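Long-range contacts in chloromuconate cycloisomerase (Rhodococcus opacus, PDB 4M0X), which belongs to the enolase superfamily and binds manganese(II) in a modified TIM barrel that is joined to an N-terminal alpha/beta domain: residues A[130-135]-A[348-353]; A[300-305]-A[327-332]; A[122-127]-A[310-315]; A[334-339]-A[358-363]; A[268-273]-A[282-287]. All blocks are in the same frame, centred on the assembly; numbering follows the deposited sequence.

Contact 1 (A[130-135]-A[348-353]); sequences LRRKRI and LLIPTG
I135 and R134 pair with L348 and L349 as two short antiparallel strands, joining the start of the first strand of the modified TIM barrel (134-141) to strand 347-349 at the margin of the sheet. In the hydrogen-bonded pair I135-L348, I135 N gives to L348 O (2.9 Å) and L348 N to I135 O (2.9 Å), each donor lying in the plane of the carbonyl it meets. Past the strands a third bond, I350 N to K133 O (3.0 Å), is nearly straight at 174°. The side chains divide between two faces. I135 and L348 turn inward to helix 304-316, where Y314 and A311 receive them. I350 carries the apolar core: its CG1 stands beside its own N, opposite the carbonyl carbon (chi1 -63°), which leads CD1 to I135 CG1 at 3.8 Å. The other branch, CG2, meets L130 CD2 (3.6 Å) as the two side chains run past one another head to tail. R132 NH1 bonds to M317 O. On the outer face R134 and L349 travel together with the same heading. The arginine chain bends at chi3 (-74°), and K133 CB lies above one face of its guanidinium, offset toward the rim. L349 CD2 touches R134 CG at 3.6 Å and also reaches the guanidinium edge, 4.2 Å from NH1.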
# COMPACT_ATOMS: atom_id res chain seq x y z
N LEU A 130 38.25 -16.33 6.38
CA LEU A 130 38.30 -15.42 5.24
C LEU A 130 37.70 -16.09 4.03
O LEU A 130 37.83 -17.30 3.89
CB LEU A 130 39.74 -15.03 4.90
CG LEU A 130 40.59 -14.17 5.82
CD1 LEU A 130 42.03 -14.20 5.32
CD2 LEU A 130 40.06 -12.75 5.87
N ARG A 131 37.02 -15.32 3.17
CA ARG A 131 36.62 -15.76 1.83
C ARG A 131 37.47 -15.15 0.73
O ARG A 131 37.23 -15.39 -0.45
CB ARG A 131 35.19 -15.41 1.57
CG ARG A 131 34.33 -15.86 2.72
CD ARG A 131 32.91 -15.95 2.27
NE ARG A 131 32.06 -15.87 3.42
CZ ARG A 131 30.79 -16.26 3.43
NH1 ARG A 131 30.25 -16.79 2.33
NH2 ARG A 131 30.08 -16.12 4.53
N ARG A 132 38.46 -14.36 1.10
CA ARG A 132 39.39 -13.81 0.13
C ARG A 132 40.57 -13.29 0.91
O ARG A 132 40.42 -12.92 2.08
CB ARG A 132 38.71 -12.71 -0.72
CG ARG A 132 38.14 -11.51 0.06
CD ARG A 132 37.21 -10.61 -0.76
NE ARG A 132 35.87 -11.18 -1.03
CZ ARG A 132 34.87 -11.39 -0.15
NH1 ARG A 132 34.97 -11.15 1.15
NH2 ARG A 132 33.73 -11.88 -0.59
N LYS A 133 41.75 -13.30 0.28
CA LYS A 133 42.98 -12.86 0.98
C LYS A 133 43.37 -11.42 0.64
O LYS A 133 44.14 -10.78 1.35
CB LYS A 133 44.15 -13.83 0.71
CG LYS A 133 43.85 -15.29 1.03
CD LYS A 133 45.10 -16.05 1.46
CE LYS A 133 44.85 -17.55 1.65
NZ LYS A 133 44.38 -18.21 0.41
N ARG A 134 42.81 -10.93 -0.46
CA ARG A 134 43.13 -9.60 -0.95
C ARG A 134 41.84 -8.87 -1.29
O ARG A 134 40.88 -9.48 -1.70
CB ARG A 134 44.06 -9.70 -2.18
CG ARG A 134 45.55 -9.79 -1.84
CD ARG A 134 46.41 -10.35 -2.96
NE ARG A 134 46.23 -11.80 -3.08
CZ ARG A 134 47.00 -12.74 -2.50
NH1 ARG A 134 48.06 -12.39 -1.76
NH2 ARG A 134 46.71 -14.04 -2.67
N ILE A 135 41.81 -7.56 -1.11
CA ILE A 135 40.67 -6.77 -1.60
C ILE A 135 41.10 -5.61 -2.52
O ILE A 135 42.03 -4.89 -2.20
CB ILE A 135 39.85 -6.18 -0.45
CG1 ILE A 135 39.95 -7.06 0.80
CG2 ILE A 135 38.42 -5.99 -0.94
CD1 ILE A 135 39.12 -6.58 1.97
N LEU A 348 44.55 -4.17 -0.91
CA LEU A 348 44.87 -4.42 0.49
C LEU A 348 45.09 -5.91 0.68
O LEU A 348 44.32 -6.72 0.14
CB LEU A 348 43.73 -3.93 1.38
CG LEU A 348 43.81 -4.24 2.87
CD1 LEU A 348 45.03 -3.61 3.53
CD2 LEU A 348 42.52 -3.79 3.54
N LEU A 349 46.15 -6.28 1.40
CA LEU A 349 46.33 -7.66 1.83
C LEU A 349 45.72 -7.79 3.23
O LEU A 349 46.02 -6.99 4.10
CB LEU A 349 47.81 -8.00 1.90
CG LEU A 349 48.87 -7.76 0.84
CD1 LEU A 349 50.16 -8.29 1.45
CD2 LEU A 349 48.60 -8.45 -0.49
N ILE A 350 44.88 -8.78 3.46
CA ILE A 350 44.20 -8.86 4.77
C ILE A 350 45.10 -9.37 5.92
O ILE A 350 45.70 -10.46 5.84
CB ILE A 350 42.88 -9.68 4.70
CG1 ILE A 350 41.88 -8.99 3.75
CG2 ILE A 350 42.29 -9.87 6.09
CD1 ILE A 350 40.87 -9.92 3.12
N PRO A 351 45.20 -8.59 7.01
CA PRO A 351 46.01 -9.11 8.11
C PRO A 351 45.55 -10.51 8.56
O PRO A 351 44.33 -10.80 8.59
CB PRO A 351 45.82 -8.06 9.21
CG PRO A 351 45.59 -6.80 8.44
CD PRO A 351 44.69 -7.25 7.30
N THR A 352 46.52 -11.35 8.89
CA THR A 352 46.31 -12.75 9.21
C THR A 352 46.82 -13.07 10.62
O THR A 352 46.50 -14.14 11.18
CB THR A 352 47.00 -13.69 8.18
OG1 THR A 352 48.39 -13.34 8.03
CG2 THR A 352 46.32 -13.61 6.81
N GLY A 353 47.62 -12.17 11.20
CA GLY A 353 48.21 -12.38 12.52
C GLY A 353 47.11 -12.57 13.56
O GLY A 353 45.94 -12.40 13.24

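Contact 2 (A[300-305]-A[327-332]); sequences TPESSV and FGPGLL
The ring of P329 wedges against the turn made by E302, S303 and S304, a buried contact of van der Waals character, with the side chain of P301 about 9 Å from the bound manganese. Its CD edge faces E302, whose side chain crosses the ring obliquely and brings OE1 to 3.5 Å from P329 CD. E302 sets off away from the proline and curls back: CG sits between the backbone N and the carbonyl carbon (chi1 56°), and the chain bends again at chi2 (-48°). OE2 accepts from T300 N (3.0 Å, 168°) nearly along its C-O axis, which helps to hold the carboxylate's rotation. P329 CG meets the carbonyl oxygens of E302 and S303, and P329 CB lies 3.4 Å from S304 OG, a hydroxyl bonded to L341 N. Two further contacts flank the ring. P301, which follows a cis peptide bond, lays CB near G328 CA (4.2 Å), while L332 CD1 comes alongside S303 CB at 3.8 Å. S303 OG accepts from V305 N as the N-cap of helix 304-316 and bonds to E49. The contact thus lies between strands 27-40 and 45-51 of the N-terminal domain, touched by S303 and E302, and barrel strand 134-141, on which F327 packs.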
# COMPACT_ATOMS: atom_id res chain seq x y z
N THR A 300 36.00 5.05 7.29
CA THR A 300 35.53 6.12 8.15
C THR A 300 36.16 7.50 7.83
O THR A 300 35.47 8.52 7.83
CB THR A 300 35.59 5.73 9.64
OG1 THR A 300 34.66 4.67 9.88
CG2 THR A 300 35.21 6.88 10.52
N PRO A 301 37.46 7.56 7.54
CA PRO A 301 38.46 6.51 7.47
C PRO A 301 39.00 6.24 8.87
O PRO A 301 38.47 6.75 9.85
CB PRO A 301 39.55 7.11 6.56
CG PRO A 301 39.10 8.50 6.23
CD PRO A 301 38.08 8.86 7.27
N GLU A 302 40.05 5.45 8.94
CA GLU A 302 40.59 4.99 10.20
C GLU A 302 42.08 4.70 9.99
O GLU A 302 42.58 4.68 8.85
CB GLU A 302 39.81 3.76 10.69
CG GLU A 302 39.75 2.55 9.74
CD GLU A 302 39.37 2.92 8.31
OE1 GLU A 302 40.29 3.01 7.46
OE2 GLU A 302 38.16 3.17 8.04
N SER A 303 42.79 4.49 11.10
CA SER A 303 44.18 4.16 11.03
C SER A 303 44.27 2.66 10.76
O SER A 303 43.26 2.01 10.47
CB SER A 303 44.79 4.44 12.37
OG SER A 303 44.27 3.51 13.29
N SER A 304 45.47 2.09 10.88
CA SER A 304 45.63 0.66 10.71
C SER A 304 45.02 -0.19 11.82
O SER A 304 44.73 -1.37 11.59
CB SER A 304 47.07 0.29 10.47
OG SER A 304 47.41 0.67 9.15
N VAL A 305 44.81 0.40 13.00
CA VAL A 305 44.19 -0.34 14.10
C VAL A 305 42.76 -0.84 13.76
O VAL A 305 42.51 -2.06 13.79
CB VAL A 305 44.19 0.45 15.42
CG1 VAL A 305 43.56 -0.37 16.56
CG2 VAL A 305 45.60 0.89 15.78
N PHE A 327 41.54 2.59 1.98
CA PHE A 327 42.78 3.23 1.51
C PHE A 327 43.33 4.12 2.62
O PHE A 327 44.49 4.53 2.59
CB PHE A 327 42.48 4.12 0.31
CG PHE A 327 41.56 5.25 0.66
CD1 PHE A 327 42.05 6.42 1.22
CD2 PHE A 327 40.19 5.12 0.51
CE1 PHE A 327 41.21 7.46 1.60
CE2 PHE A 327 39.34 6.14 0.89
CZ PHE A 327 39.85 7.31 1.44
N GLY A 328 42.49 4.45 3.59
CA GLY A 328 42.84 5.42 4.63
C GLY A 328 44.23 5.29 5.21
O GLY A 328 45.04 6.21 5.05
N PRO A 329 44.52 4.17 5.90
CA PRO A 329 45.89 3.92 6.37
C PRO A 329 47.01 4.23 5.34
O PRO A 329 47.96 4.89 5.69
CB PRO A 329 45.85 2.43 6.72
CG PRO A 329 44.45 2.23 7.17
CD PRO A 329 43.62 3.05 6.24
N GLY A 330 46.89 3.80 4.09
CA GLY A 330 47.87 4.17 3.05
C GLY A 330 48.30 5.63 3.03
O GLY A 330 49.47 5.93 2.77
N LEU A 331 47.34 6.52 3.32
CA LEU A 331 47.53 7.96 3.48
C LEU A 331 48.14 8.49 4.80
O LEU A 331 48.41 9.69 4.91
CB LEU A 331 46.21 8.69 3.24
CG LEU A 331 45.86 8.94 1.77
CD1 LEU A 331 44.58 9.77 1.73
CD2 LEU A 331 46.99 9.60 0.97
N LEU A 332 48.31 7.65 5.82
CA LEU A 332 48.96 8.10 7.06
C LEU A 332 50.47 7.98 6.90
O LEU A 332 50.91 7.01 6.30
CB LEU A 332 48.48 7.25 8.24
CG LEU A 332 46.97 7.26 8.51
CD1 LEU A 332 46.65 6.53 9.80
CD2 LEU A 332 46.42 8.68 8.57

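Contact 3 (A[122-127]-A[310-315]); sequences PVSDLL and SAQLYG
The short helical turn 123-126, within the N-terminal family region, docks on barrel helix 304-316 where the amide of Q312 meets the backbone of S124. The key bond runs from S124 N to Q312 OE1 (2.8 Å) and is almost straight, 175° at the hydrogen; the donor is tilted 22° from the plane of the amide carbonyl. Q312 gets there with CG beside its own backbone N and a fully extended chain beyond it (chi2 178°), which carries the amide across to the turn. V123 N is also near OE1, at 2.9 Å, but the angle is too poor for a bond; the V123 backbone is hydrogen-bonded to that of G355. Around the amide the fit is close: P122 CB lies 3.8 Å from Q312 OE1, and S124 CB packs 3.9 Å from Q312 CG. The amide's other end, NE2, makes a weak bond to G355 O, so one side chain ties the turn and the loop near 355 to the same helix. Next to Q312 on its helix, L313 meets L127, which lies three residues after S124, CD1 to CD2 at 4.1 Å. L126 packs on L126 of a neighbouring subunit, which places the docking site close to a subunit interface. Helix 278-291 packs here through L278, on V123 and L313, and helix 272-275 through I272, on L313.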
# COMPACT_ATOMS: atom_id res chain seq x y z
N PRO A 122 43.54 -15.13 14.08
CA PRO A 122 42.92 -13.91 13.55
C PRO A 122 41.41 -13.86 13.83
O PRO A 122 40.73 -14.88 13.76
CB PRO A 122 43.21 -13.98 12.04
CG PRO A 122 43.44 -15.41 11.76
CD PRO A 122 44.06 -16.00 13.01
N VAL A 123 40.88 -12.68 14.16
CA VAL A 123 39.46 -12.59 14.49
C VAL A 123 38.64 -13.24 13.36
O VAL A 123 37.73 -14.02 13.64
CB VAL A 123 38.98 -11.15 14.74
CG1 VAL A 123 37.48 -11.13 14.97
CG2 VAL A 123 39.72 -10.53 15.94
N SER A 124 39.01 -12.94 12.11
CA SER A 124 38.41 -13.59 10.93
C SER A 124 38.11 -15.08 11.06
O SER A 124 37.16 -15.55 10.47
CB SER A 124 39.22 -13.32 9.67
OG SER A 124 40.56 -13.74 9.81
N ASP A 125 38.91 -15.83 11.82
CA ASP A 125 38.55 -17.21 12.22
C ASP A 125 37.30 -17.25 13.08
O ASP A 125 36.35 -17.94 12.75
CB ASP A 125 39.64 -17.92 12.99
CG ASP A 125 40.78 -18.34 12.12
OD1 ASP A 125 40.86 -17.90 10.95
OD2 ASP A 125 41.62 -19.12 12.64
N LEU A 126 37.30 -16.51 14.18
CA LEU A 126 36.16 -16.52 15.07
C LEU A 126 34.89 -16.29 14.27
O LEU A 126 33.84 -16.82 14.63
CB LEU A 126 36.32 -15.50 16.20
CG LEU A 126 37.69 -15.59 16.90
CD1 LEU A 126 37.77 -14.69 18.12
CD2 LEU A 126 38.07 -17.01 17.30
N LEU A 127 35.02 -15.58 13.15
CA LEU A 127 33.86 -15.24 12.31
C LEU A 127 33.41 -16.32 11.31
O LEU A 127 32.36 -16.20 10.69
CB LEU A 127 34.13 -13.93 11.57
CG LEU A 127 33.47 -12.69 12.19
CD1 LEU A 127 34.01 -12.39 13.59
CD2 LEU A 127 33.63 -11.48 11.29
N SER A 310 38.52 -4.22 10.46
CA SER A 310 37.68 -4.04 9.28
C SER A 310 38.08 -4.91 8.10
O SER A 310 37.23 -5.56 7.52
CB SER A 310 37.70 -2.59 8.82
OG SER A 310 37.11 -1.78 9.80
N ALA A 311 39.36 -4.90 7.74
CA ALA A 311 39.84 -5.70 6.61
C ALA A 311 39.47 -7.17 6.80
O ALA A 311 39.03 -7.85 5.86
CB ALA A 311 41.34 -5.53 6.41
N GLN A 312 39.61 -7.65 8.03
CA GLN A 312 39.24 -9.03 8.32
C GLN A 312 37.73 -9.23 8.16
O GLN A 312 37.29 -10.16 7.48
CB GLN A 312 39.74 -9.45 9.70
CG GLN A 312 41.17 -9.94 9.67
CD GLN A 312 41.70 -10.33 11.03
OE1 GLN A 312 40.99 -10.92 11.85
NE2 GLN A 312 42.96 -9.99 11.28
N LEU A 313 36.94 -8.35 8.77
CA LEU A 313 35.48 -8.36 8.57
C LEU A 313 35.15 -8.53 7.09
O LEU A 313 34.49 -9.52 6.68
CB LEU A 313 34.86 -7.07 9.09
CG LEU A 313 33.38 -6.89 8.77
CD1 LEU A 313 32.55 -7.98 9.45
CD2 LEU A 313 32.90 -5.52 9.22
N TYR A 314 35.63 -7.58 6.28
CA TYR A 314 35.33 -7.51 4.86
C TYR A 314 35.78 -8.79 4.15
O TYR A 314 35.11 -9.25 3.24
CB TYR A 314 35.97 -6.28 4.22
CG TYR A 314 35.63 -4.94 4.87
CD1 TYR A 314 34.63 -4.84 5.84
CD2 TYR A 314 36.29 -3.76 4.48
CE1 TYR A 314 34.31 -3.62 6.42
CE2 TYR A 314 35.96 -2.53 5.07
CZ TYR A 314 34.97 -2.47 6.04
OH TYR A 314 34.61 -1.28 6.66
N GLY A 315 36.89 -9.37 4.58
CA GLY A 315 37.29 -10.67 4.08
C GLY A 315 36.40 -11.85 4.51
O GLY A 315 36.38 -12.90 3.83

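Contact 4 (A[334-339]-A[358-363]); sequences DEVVTE and VNLDEE
D361 N gives its hydrogen to V336 O (2.8 Å, 166°), approaching from above the carbonyl plane, and T338 N gives to N359 O (2.9 Å). These two bonds flank V337 and L360, which form a single backbone bridge between the loop 334-339 and the chain that leads into the C-terminal helix 362-368. A water bridges the two segments: it accepts from E339 N (2.7 Å) and N359 N (2.8 Å), and it bonds to T338 OG1 (2.7 Å). With OG1 set between the backbone N and the carbonyl carbon (chi1 54°), the torsion puts the hydroxyl within bonding distance of that water, while CG2 lies 3.8 Å from D361 CB. Outside the polar core the packing is aliphatic. V337 CG1 meets V358 CB at 3.7 Å, and V336 lies along L360, CG2 to CD2 at 3.9 Å. V336 and L360 both also rest on L35 of strand 27-40. D361 caps helix 362-368 through a weak bond from E363 N to OD1, and its OD2 makes a salt bridge with R364, which D334 OD1 also engages. Main-chain bonds thus set the register, and two aspartates on R364 would probably help to balance charge at the start of the helix.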
# COMPACT_ATOMS: atom_id res chain seq x y z
N ASP A 334 52.50 7.97 9.64
CA ASP A 334 52.89 7.13 10.78
C ASP A 334 51.66 6.70 11.59
O ASP A 334 50.59 7.26 11.44
CB ASP A 334 53.87 7.88 11.66
CG ASP A 334 54.76 6.96 12.49
OD1 ASP A 334 54.43 5.78 12.75
OD2 ASP A 334 55.82 7.45 12.92
N GLU A 335 51.84 5.70 12.46
CA GLU A 335 50.74 4.98 13.10
C GLU A 335 51.07 4.54 14.53
O GLU A 335 52.17 4.80 14.99
CB GLU A 335 50.34 3.77 12.25
CG GLU A 335 49.99 4.13 10.81
CD GLU A 335 48.83 3.31 10.21
OE1 GLU A 335 47.85 2.98 10.98
OE2 GLU A 335 48.91 3.02 8.97
N VAL A 336 50.13 3.93 15.24
CA VAL A 336 50.49 3.35 16.55
C VAL A 336 50.65 1.83 16.49
O VAL A 336 50.71 1.16 17.51
CB VAL A 336 49.61 3.83 17.75
CG1 VAL A 336 49.63 5.35 17.84
CG2 VAL A 336 48.18 3.33 17.67
N VAL A 337 50.77 1.28 15.29
CA VAL A 337 51.02 -0.17 15.18
C VAL A 337 52.46 -0.44 14.78
O VAL A 337 53.14 0.44 14.30
CB VAL A 337 50.01 -0.92 14.28
CG1 VAL A 337 48.65 -0.94 14.96
CG2 VAL A 337 49.92 -0.34 12.88
N THR A 338 52.91 -1.66 15.00
CA THR A 338 54.23 -2.02 14.54
C THR A 338 54.29 -2.27 13.01
O THR A 338 55.33 -2.09 12.42
CB THR A 338 54.75 -3.25 15.30
OG1 THR A 338 53.80 -4.31 15.19
CG2 THR A 338 54.97 -2.91 16.74
N GLU A 339 53.18 -2.68 12.41
CA GLU A 339 53.10 -3.00 10.98
C GLU A 339 51.74 -2.55 10.45
O GLU A 339 50.73 -3.20 10.69
CB GLU A 339 53.25 -4.50 10.75
CG GLU A 339 54.67 -5.00 10.95
CD GLU A 339 54.74 -6.50 11.12
OE1 GLU A 339 53.99 -7.23 10.41
OE2 GLU A 339 55.56 -6.95 11.96
N VAL A 358 47.27 -6.70 14.03
CA VAL A 358 48.28 -5.63 14.18
C VAL A 358 48.54 -5.45 15.65
O VAL A 358 47.65 -5.71 16.45
CB VAL A 358 47.82 -4.26 13.62
CG1 VAL A 358 47.88 -4.25 12.10
CG2 VAL A 358 46.43 -3.92 14.13
N ASN A 359 49.74 -4.98 16.01
CA ASN A 359 50.15 -4.84 17.40
C ASN A 359 50.49 -3.41 17.76
O ASN A 359 50.92 -2.64 16.90
CB ASN A 359 51.33 -5.73 17.64
CG ASN A 359 50.96 -7.20 17.59
OD1 ASN A 359 51.34 -7.90 16.66
ND2 ASN A 359 50.19 -7.67 18.58
N LEU A 360 50.28 -3.02 19.01
CA LEU A 360 50.75 -1.71 19.45
C LEU A 360 52.26 -1.48 19.27
O LEU A 360 53.08 -2.37 19.45
CB LEU A 360 50.44 -1.48 20.90
CG LEU A 360 49.22 -0.62 21.11
CD1 LEU A 360 49.15 -0.25 22.58
CD2 LEU A 360 49.23 0.62 20.22
N ASP A 361 52.61 -0.25 18.92
CA ASP A 361 53.95 0.20 19.12
C ASP A 361 53.90 1.27 20.20
O ASP A 361 53.47 2.40 19.94
CB ASP A 361 54.54 0.75 17.83
CG ASP A 361 55.93 1.33 18.02
OD1 ASP A 361 56.20 1.97 19.07
OD2 ASP A 361 56.74 1.16 17.08
N GLU A 362 54.36 0.93 21.40
CA GLU A 362 54.14 1.80 22.54
C GLU A 362 54.95 3.10 22.50
O GLU A 362 54.60 4.09 23.12
CB GLU A 362 54.31 1.03 23.84
CG GLU A 362 53.15 0.09 24.06
CD GLU A 362 52.96 -0.29 25.51
OE1 GLU A 362 52.62 0.61 26.33
OE2 GLU A 362 53.16 -1.48 25.83
N GLU A 363 56.01 3.10 21.73
CA GLU A 363 56.78 4.31 21.55
C GLU A 363 56.01 5.26 20.65
O GLU A 363 55.88 6.45 20.98
CB GLU A 363 58.19 4.01 21.01
CG GLU A 363 59.01 5.24 20.64
CD GLU A 363 59.16 6.27 21.76
OE1 GLU A 363 58.85 5.98 22.94
OE2 GLU A 363 59.60 7.39 21.43
O HOH W 1 51.44 -4.18 13.91

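Contact 5 (A[268-273]-A[282-287]); sequences FAIKIP and REIAAI
One residue beyond I270, which packs on I284, K271 NZ is gripped by two groups, a salt bridge to D247 OD1 and a hydrogen bond to A299 O; D247 is a manganese ligand. The contact itself joins strand 267-270 of the modified TIM barrel to helix 278-291, which follows the strand after the short helix 272-275. The axes of 268-270 and 282-287 approach to 9.2 Å, with directions 156° apart. I284 provides the centre: its CG2, anti to the backbone N, fits between I270 CD1 (3.7 Å) and F268 CD2 (3.7 Å). The two isoleucines overlap from opposing directions, and I270 CD1 goes on to A285 CB at 4.1 Å. F268 turns its ring edge to the helix. I284 O lies in the ring plane, 3.7 Å from CD2, and I287 CG2 stands near that plane at 4.3 Å from CE2. The phenyl ring also touches A288 and, on helix 253-262, A256. Between strand and helix the chemistry is mostly hydrocarbon packing, with the I284 carbonyl oxygen at the F268 ring edge and no hydrogen bond between the segments. The strand's backbone bonds go to its sheet neighbours, from A269 to A246 and from F268 and I270 to A294, F296 and A298, so the helix meets the strand here through side-chain packing.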
# COMPACT_ATOMS: atom_id res chain seq x y z
N PHE A 268 24.50 -1.25 0.92
CA PHE A 268 24.97 -0.75 2.20
C PHE A 268 26.45 -0.44 2.12
O PHE A 268 27.21 -1.17 1.49
CB PHE A 268 24.71 -1.76 3.32
CG PHE A 268 23.25 -1.98 3.60
CD1 PHE A 268 22.29 -1.07 3.16
CD2 PHE A 268 22.82 -3.08 4.32
CE1 PHE A 268 20.95 -1.27 3.41
CE2 PHE A 268 21.49 -3.28 4.62
CZ PHE A 268 20.55 -2.38 4.15
N ALA A 269 26.86 0.67 2.73
CA ALA A 269 28.26 0.88 3.02
C ALA A 269 28.47 0.30 4.41
O ALA A 269 27.88 0.77 5.37
CB ALA A 269 28.57 2.36 3.00
N ILE A 270 29.27 -0.75 4.52
CA ILE A 270 29.51 -1.38 5.80
C ILE A 270 30.77 -0.81 6.47
O ILE A 270 31.80 -0.63 5.81
CB ILE A 270 29.62 -2.91 5.64
CG1 ILE A 270 28.40 -3.45 4.89
CG2 ILE A 270 29.82 -3.58 7.00
CD1 ILE A 270 27.10 -3.44 5.67
N LYS A 271 30.69 -0.52 7.77
CA LYS A 271 31.76 0.16 8.51
C LYS A 271 31.55 -0.17 9.96
O LYS A 271 30.43 -0.04 10.42
CB LYS A 271 31.63 1.68 8.41
CG LYS A 271 32.03 2.35 7.12
CD LYS A 271 32.29 3.84 7.38
CE LYS A 271 31.09 4.71 7.04
NZ LYS A 271 31.30 5.49 5.79
N ILE A 272 32.62 -0.54 10.67
CA ILE A 272 32.50 -0.91 12.07
C ILE A 272 32.11 0.23 13.05
O ILE A 272 31.10 0.11 13.73
CB ILE A 272 33.72 -1.70 12.57
CG1 ILE A 272 33.75 -3.06 11.89
CG2 ILE A 272 33.66 -1.93 14.07
CD1 ILE A 272 34.89 -3.94 12.33
N PRO A 273 32.90 1.33 13.09
CA PRO A 273 32.65 2.40 14.07
C PRO A 273 31.19 2.84 14.12
O PRO A 273 30.56 2.87 15.17
CB PRO A 273 33.50 3.56 13.53
CG PRO A 273 34.55 2.92 12.71
CD PRO A 273 33.85 1.77 12.06
N ARG A 282 28.56 -7.06 11.00
CA ARG A 282 28.19 -8.26 10.25
C ARG A 282 26.69 -8.44 10.14
O ARG A 282 26.20 -8.86 9.08
CB ARG A 282 28.81 -9.57 10.77
CG ARG A 282 29.80 -10.22 9.80
CD ARG A 282 29.37 -11.49 9.07
NE ARG A 282 28.35 -11.33 8.02
CZ ARG A 282 28.03 -12.31 7.18
NH1 ARG A 282 28.65 -13.48 7.25
NH2 ARG A 282 27.10 -12.14 6.24
N GLU A 283 25.96 -8.12 11.20
CA GLU A 283 24.53 -8.33 11.19
C GLU A 283 23.92 -7.48 10.09
O GLU A 283 23.11 -7.98 9.33
CB GLU A 283 23.89 -8.07 12.57
CG GLU A 283 24.12 -9.21 13.57
CD GLU A 283 23.58 -8.91 14.99
OE1 GLU A 283 23.52 -9.85 15.86
OE2 GLU A 283 23.19 -7.73 15.23
N ILE A 284 24.34 -6.22 9.98
CA ILE A 284 23.89 -5.34 8.89
C ILE A 284 24.19 -5.96 7.52
O ILE A 284 23.37 -5.92 6.61
CB ILE A 284 24.47 -3.91 9.00
CG1 ILE A 284 23.95 -3.22 10.25
CG2 ILE A 284 24.13 -3.06 7.80
CD1 ILE A 284 24.72 -1.97 10.61
N ALA A 285 25.34 -6.58 7.40
CA ALA A 285 25.69 -7.18 6.15
C ALA A 285 24.83 -8.43 5.94
O ALA A 285 24.44 -8.74 4.80
CB ALA A 285 27.18 -7.50 6.10
N ALA A 286 24.53 -9.14 7.02
CA ALA A 286 23.67 -10.31 6.92
C ALA A 286 22.29 -9.94 6.36
O ALA A 286 21.71 -10.70 5.57
CB ALA A 286 23.54 -10.99 8.28
N ILE A 287 21.79 -8.78 6.79
CA ILE A 287 20.54 -8.20 6.30
C ILE A 287 20.65 -7.81 4.82
O ILE A 287 19.73 -8.12 4.04
CB ILE A 287 20.05 -7.02 7.17
CG1 ILE A 287 19.45 -7.54 8.47
CG2 ILE A 287 18.94 -6.23 6.47
CD1 ILE A 287 19.84 -6.74 9.69

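In the fold
Contacts 2, 3 and 5 are buried, whereas contacts 1 and 4 reach solvent and rely more on backbone bonds. Helix 304-316 is the common element: contact 2 holds its start, contact 3 its later turns, and side chains of contacts 1 and 4 rest on its flank. Polar bonds probably tie neighbours together, R131 N to G315 O between contacts 1 and 3, S304 N to E335 between 2 and 4, and the Y314 hydroxyl to I270 O between 3 and 5. Contact 5 is largely apolar strand-on-helix packing; contact 3 turns on one glutamine amide; contact 4 alone has a bridging water. Contacts 1, 3 and 5 also touch a second subunit.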